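Local structure of probable zinc protease (Pseudomonas aeruginosa, 4NNZ) at residues A[228-233]-A[411-416]; A[235-240]-A[417-422]. The protein is probably a metallopeptidase of the M16 (insulinase-like) family and forms one subunit of a heterodimeric zinc protease. One frame throughout, in Å; residues are numbered along the deposited sequence.

Contact 1: A[228-233]-A[411-416]; sequences LAEPGE and TPSRLT
The amide of Gly232 donates to the carbonyl O of Ser413 (2.9 Å from Gly232 N to Ser413 O), bent at 144°, and so ties the irregular run before strand 233-240 to the 3-10 turn that leads into strand 415-422. The two strands, the first and last of the C-terminal half of this M16-family protein, run on as parallel neighbours in a mixed sheet.

Glu230 reaches across to the turn. Its extended chain, with CG anti to its own carbonyl carbon (chi1 -78°), brings OE2 to Ser413 OG, from which it accepts (2.8 Å between the two oxygens) on the anti side of the carboxylate. Ser413 OG in turn accepts from Thr411 OG1, and Thr411 OG1 takes a nearly straight N-H from Arg414 NH1 within the guanidinium plane: a chain of donors running from arginine to glutamate. The carboxylate also lies stacked on that guanidinium, the planes 17° apart; Glu230 OE2 is 3.6 Å from Arg414 NH1, a salt bridge of charges alone, since no N-H points at the oxygen. Glu230 CG sits over one guanidinium face, near its rim.

At the other end Glu233 runs alongside Pro412, its CD 3.8 Å from Pro412 CB. Trp333 of helix 325-341 packs against both Pro412 and Leu415. A water accepts from Arg414 NE (2.9 Å from its oxygen) and donates to Ala229 O (3.0 Å).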
loop_
_atom_site.group_PDB
_atom_site.type_symbol
_atom_site.label_atom_id
_atom_site.label_comp_id
_atom_site.label_asym_id
_atom_site.label_seq_id
_atom_site.Cartn_x
_atom_site.Cartn_y
_atom_site.Cartn_z
ATOM N N LEU A 228 -3.843 -5.509 -9.653
ATOM C CA LEU A 228 -4.685 -5.254 -10.783
ATOM C C LEU A 228 -3.982 -5.798 -11.973
ATOM O O LEU A 228 -2.790 -5.758 -12.047
ATOM C CB LEU A 228 -4.875 -3.771 -10.969
ATOM C CG LEU A 228 -5.841 -3.001 -10.092
ATOM C CD1 LEU A 228 -5.592 -3.275 -8.636
ATOM C CD2 LEU A 228 -5.666 -1.540 -10.348
ATOM N N ALA A 229 -4.727 -6.358 -12.893
ATOM C CA ALA A 229 -4.180 -6.767 -14.157
ATOM C C ALA A 229 -3.703 -5.625 -15.026
ATOM O O ALA A 229 -2.674 -5.708 -15.615
ATOM C CB ALA A 229 -5.182 -7.606 -14.896
ATOM N N GLU A 230 -4.469 -4.561 -15.118
ATOM C CA GLU A 230 -4.089 -3.428 -15.924
ATOM C C GLU A 230 -4.168 -2.156 -15.131
ATOM O O GLU A 230 -5.126 -1.453 -15.215
ATOM C CB GLU A 230 -4.958 -3.334 -17.149
ATOM C CG GLU A 230 -4.583 -4.311 -18.229
ATOM C CD GLU A 230 -5.500 -4.271 -19.428
ATOM O OE1 GLU A 230 -6.417 -5.079 -19.483
ATOM O OE2 GLU A 230 -5.298 -3.463 -20.333
ATOM N N PRO A 231 -3.149 -1.834 -14.357
ATOM C CA PRO A 231 -3.171 -0.646 -13.517
ATOM C C PRO A 231 -3.130 0.677 -14.242
ATOM O O PRO A 231 -3.460 1.673 -13.677
ATOM C CB PRO A 231 -1.939 -0.831 -12.646
ATOM C CG PRO A 231 -1.765 -2.284 -12.589
ATOM C CD PRO A 231 -2.032 -2.697 -13.978
ATOM N N GLY A 232 -2.730 0.682 -15.484
ATOM C CA GLY A 232 -2.477 1.914 -16.178
ATOM C C GLY A 232 -1.010 2.162 -16.372
ATOM O O GLY A 232 -0.212 1.401 -15.942
ATOM N N GLU A 233 -0.668 3.245 -17.028
ATOM C CA GLU A 233 0.690 3.536 -17.391
ATOM C C GLU A 233 1.233 4.482 -16.377
ATOM O O GLU A 233 0.734 5.546 -16.237
ATOM C CB GLU A 233 0.677 4.227 -18.742
ATOM C CG GLU A 233 1.870 4.015 -19.657
ATOM C CD GLU A 233 1.644 4.559 -21.068
ATOM O OE1 GLU A 233 0.503 4.749 -21.472
ATOM O OE2 GLU A 233 2.609 4.789 -21.798
ATOM N N THR A 411 1.943 -4.560 -22.613
ATOM C CA THR A 411 1.077 -3.497 -22.987
ATOM C C THR A 411 1.364 -2.310 -22.116
ATOM O O THR A 411 1.775 -2.471 -21.007
ATOM C CB THR A 411 -0.364 -3.909 -22.780
ATOM O OG1 THR A 411 -0.643 -3.970 -21.397
ATOM C CG2 THR A 411 -0.599 -5.233 -23.340
ATOM N N PRO A 412 1.128 -1.114 -22.589
ATOM C CA PRO A 412 1.414 0.058 -21.789
ATOM C C PRO A 412 0.550 0.117 -20.578
ATOM O O PRO A 412 0.914 0.727 -19.639
ATOM C CB PRO A 412 1.105 1.191 -22.721
ATOM C CG PRO A 412 1.403 0.656 -24.037
ATOM C CD PRO A 412 1.085 -0.786 -24.008
ATOM N N SER A 413 -0.582 -0.534 -20.605
ATOM C CA SER A 413 -1.472 -0.554 -19.474
ATOM C C SER A 413 -0.908 -1.299 -18.309
ATOM O O SER A 413 -1.411 -1.199 -17.252
ATOM C CB SER A 413 -2.828 -1.105 -19.840
ATOM O OG SER A 413 -2.724 -2.355 -20.430
ATOM N N ARG A 414 0.122 -2.072 -18.533
ATOM C CA ARG A 414 0.688 -2.873 -17.492
ATOM C C ARG A 414 2.039 -2.383 -17.063
ATOM O O ARG A 414 2.682 -3.002 -16.299
ATOM C CB ARG A 414 0.788 -4.304 -17.956
ATOM C CG ARG A 414 -0.536 -4.955 -18.177
ATOM C CD ARG A 414 -0.419 -6.163 -19.052
ATOM N NE ARG A 414 -1.579 -7.000 -18.914
ATOM C CZ ARG A 414 -2.676 -6.888 -19.635
ATOM N NH1 ARG A 414 -2.759 -5.990 -20.559
ATOM N NH2 ARG A 414 -3.676 -7.693 -19.436
ATOM N N LEU A 415 2.437 -1.249 -17.577
ATOM C CA LEU A 415 3.767 -0.760 -17.442
ATOM C C LEU A 415 3.983 0.276 -16.363
ATOM O O LEU A 415 3.244 1.206 -16.263
ATOM C CB LEU A 415 4.196 -0.171 -18.766
ATOM C CG LEU A 415 5.465 0.643 -18.781
ATOM C CD1 LEU A 415 6.649 -0.276 -18.691
ATOM C CD2 LEU A 415 5.539 1.450 -20.034
ATOM N N THR A 416 5.016 0.076 -15.561
ATOM C CA THR A 416 5.616 1.086 -14.732
ATOM C C THR A 416 7.006 1.308 -15.263
ATOM O O THR A 416 7.781 0.417 -15.343
ATOM C CB THR A 416 5.765 0.631 -13.289
ATOM O OG1 THR A 416 4.586 -0.002 -12.856
ATOM C CG2 THR A 416 6.002 1.760 -12.414
HETATM O O HOH W 1 -1.131 -8.165 -16.304
#

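Contact 2: A[235-240]-A[417-422]; sequences RLKLYV and LAQVLP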
loop_
_atom_site.group_PDB
_atom_site.type_symbol
_atom_site.label_atom_id
_atom_site.label_comp_id
_atom_site.label_asym_id
_atom_site.label_seq_id
_atom_site.Cartn_x
_atom_site.Cartn_y
_atom_site.Cartn_z
ATOM N N ARG A 235 4.648 6.484 -15.141
ATOM C CA ARG A 235 5.995 6.873 -15.443
ATOM C C ARG A 235 6.603 7.632 -14.278
ATOM O O ARG A 235 5.999 8.509 -13.772
ATOM C CB ARG A 235 5.996 7.702 -16.708
ATOM C CG ARG A 235 5.172 7.069 -17.787
ATOM C CD ARG A 235 5.177 7.833 -19.074
ATOM N NE ARG A 235 6.515 8.075 -19.514
ATOM C CZ ARG A 235 7.164 7.345 -20.392
ATOM N NH1 ARG A 235 6.597 6.307 -20.965
ATOM N NH2 ARG A 235 8.393 7.677 -20.672
ATOM N N LEU A 236 7.810 7.267 -13.854
ATOM C CA LEU A 236 8.499 7.913 -12.734
ATOM C C LEU A 236 9.762 8.591 -13.154
ATOM O O LEU A 236 10.436 8.125 -13.998
ATOM C CB LEU A 236 8.890 6.924 -11.675
ATOM C CG LEU A 236 7.911 6.685 -10.582
ATOM C CD1 LEU A 236 6.793 5.903 -11.193
ATOM C CD2 LEU A 236 8.583 5.885 -9.509
ATOM N N LYS A 237 10.049 9.726 -12.560
ATOM C CA LYS A 237 11.303 10.386 -12.752
ATOM C C LYS A 237 11.936 10.638 -11.424
ATOM O O LYS A 237 11.368 11.284 -10.613
ATOM C CB LYS A 237 11.085 11.704 -13.441
ATOM C CG LYS A 237 12.269 12.118 -14.268
ATOM C CD LYS A 237 12.061 13.452 -14.911
ATOM C CE LYS A 237 11.419 13.269 -16.252
ATOM N NZ LYS A 237 11.911 14.231 -17.270
ATOM N N LEU A 238 13.117 10.102 -11.202
ATOM C CA LEU A 238 13.811 10.271 -9.957
ATOM C C LEU A 238 15.206 10.773 -10.145
ATOM O O LEU A 238 15.933 10.254 -10.926
ATOM C CB LEU A 238 13.905 8.962 -9.240
ATOM C CG LEU A 238 12.623 8.329 -8.808
ATOM C CD1 LEU A 238 12.779 6.829 -8.817
ATOM C CD2 LEU A 238 12.320 8.843 -7.425
ATOM N N TYR A 239 15.570 11.761 -9.365
ATOM C CA TYR A 239 16.898 12.280 -9.390
ATOM C C TYR A 239 17.647 11.797 -8.180
ATOM O O TYR A 239 17.232 11.976 -7.072
ATOM C CB TYR A 239 16.844 13.781 -9.393
ATOM C CG TYR A 239 16.282 14.341 -10.652
ATOM C CD1 TYR A 239 17.077 14.538 -11.740
ATOM C CD2 TYR A 239 14.965 14.664 -10.747
ATOM C CE1 TYR A 239 16.578 15.047 -12.885
ATOM C CE2 TYR A 239 14.458 15.173 -11.892
ATOM C CZ TYR A 239 15.276 15.363 -12.959
ATOM O OH TYR A 239 14.776 15.860 -14.105
ATOM N N VAL A 240 18.766 11.157 -8.420
ATOM C CA VAL A 240 19.500 10.513 -7.374
ATOM C C VAL A 240 20.957 10.737 -7.558
ATOM O O VAL A 240 21.394 11.222 -8.560
ATOM C CB VAL A 240 19.261 9.031 -7.361
ATOM C CG1 VAL A 240 17.929 8.752 -6.752
ATOM C CG2 VAL A 240 19.325 8.493 -8.753
ATOM N N LEU A 417 7.293 2.524 -15.646
ATOM C CA LEU A 417 8.578 2.880 -16.167
ATOM C C LEU A 417 9.187 3.979 -15.335
ATOM O O LEU A 417 8.546 4.931 -15.042
ATOM C CB LEU A 417 8.441 3.339 -17.604
ATOM C CG LEU A 417 9.655 3.962 -18.240
ATOM C CD1 LEU A 417 9.644 3.759 -19.716
ATOM C CD2 LEU A 417 9.754 5.418 -17.910
ATOM N N ALA A 418 10.439 3.834 -14.951
ATOM C CA ALA A 418 11.104 4.861 -14.189
ATOM C C ALA A 418 12.427 5.322 -14.752
ATOM O O ALA A 418 13.224 4.527 -15.086
ATOM C CB ALA A 418 11.292 4.401 -12.778
ATOM N N GLN A 419 12.658 6.621 -14.805
ATOM C CA GLN A 419 13.927 7.160 -15.220
ATOM C C GLN A 419 14.696 7.543 -13.996
ATOM O O GLN A 419 14.221 8.274 -13.183
ATOM C CB GLN A 419 13.734 8.377 -16.113
ATOM C CG GLN A 419 12.760 8.137 -17.242
ATOM C CD GLN A 419 12.819 9.126 -18.378
ATOM O OE1 GLN A 419 13.058 10.292 -18.208
ATOM N NE2 GLN A 419 12.554 8.646 -19.550
ATOM N N VAL A 420 15.885 7.009 -13.858
ATOM C CA VAL A 420 16.687 7.365 -12.740
ATOM C C VAL A 420 17.778 8.255 -13.221
ATOM O O VAL A 420 18.590 7.856 -13.985
ATOM C CB VAL A 420 17.300 6.143 -12.100
ATOM C CG1 VAL A 420 17.954 6.509 -10.805
ATOM C CG2 VAL A 420 16.263 5.083 -11.890
ATOM N N LEU A 421 17.763 9.482 -12.778
ATOM C CA LEU A 421 18.652 10.446 -13.324
ATOM C C LEU A 421 19.613 11.013 -12.354
ATOM O O LEU A 421 19.341 11.139 -11.204
ATOM C CB LEU A 421 17.880 11.567 -13.970
ATOM C CG LEU A 421 17.106 11.153 -15.190
ATOM C CD1 LEU A 421 16.190 12.273 -15.569
ATOM C CD2 LEU A 421 18.036 10.862 -16.319
ATOM N N PRO A 422 20.755 11.419 -12.858
ATOM C CA PRO A 422 21.776 12.031 -12.033
ATOM C C PRO A 422 21.434 13.423 -11.686
ATOM O O PRO A 422 20.974 14.126 -12.520
ATOM C CB PRO A 422 22.985 12.049 -12.939
ATOM C CG PRO A 422 22.505 11.722 -14.275
ATOM C CD PRO A 422 21.324 10.873 -14.084
#
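Leu236 and Ala418 meet CB to CB at 3.7 Å at the apolar centre of a parallel strand pair, part of the mixed sheet in the C-terminal half of this M16 peptidase. Leu238 and Val420 continue the same face, which helix 140-152 covers through Ala151, Arg147 and Ala144. The short strand segments run 14° apart, joined by five backbone hydrogen bonds: the amides of Leu236, Leu238 and Val240 give to Leu417, Gln419 and Leu421, while those of Gln419 and Leu421 give back to Leu236 and Leu238. Leu421 N to Leu238 O is 2.7 Å and nearly straight at 175°.

On the opposite face Tyr239 and Leu421 run alongside each other in the same direction, with Tyr239 CD1 3.8 Å from Leu421 CB; Pro422 O approaches the ring edge near its plane. Farther along, Lys237 CG leans on Leu421 CD1, and its bent chain carries CE to 3.9 Å from Gln419 OE1. Gln419 NE2 is hydrogen-bonded to Glu326 of helix 325-341. At the polar edge Arg235 is bent at chi3 (54°) and forms a salt bridge to Glu329, while Leu417 CD2 covers one guanidinium face, 3.8 Å from Arg235 NH2.

In the fold
Contacts 1 and 2 follow one another along the same two pieces of chain, their centres about 18 Å apart: 228-233 runs on towards 235-240, and 411-416 leads directly into 417-422. Contact 1 lies where the paired strands begin, contact 2 farther along them, and Arg234 bridges them with backbone bonds to Leu415 and Leu417. Strand 415-422 lies inside the five-stranded sheet between 233-240 and 246-253. Strand 233-240, outermost within this chain, pairs antiparallel with a strand of the second subunit, another copy of the protein, through Glu233, Arg235, Leu236 and Lys237, so both contacts border the interface where the sheet continues. The side chain of Ala229 in contact 1 is about 13 Å from a bound di(hydroxyethyl)ether.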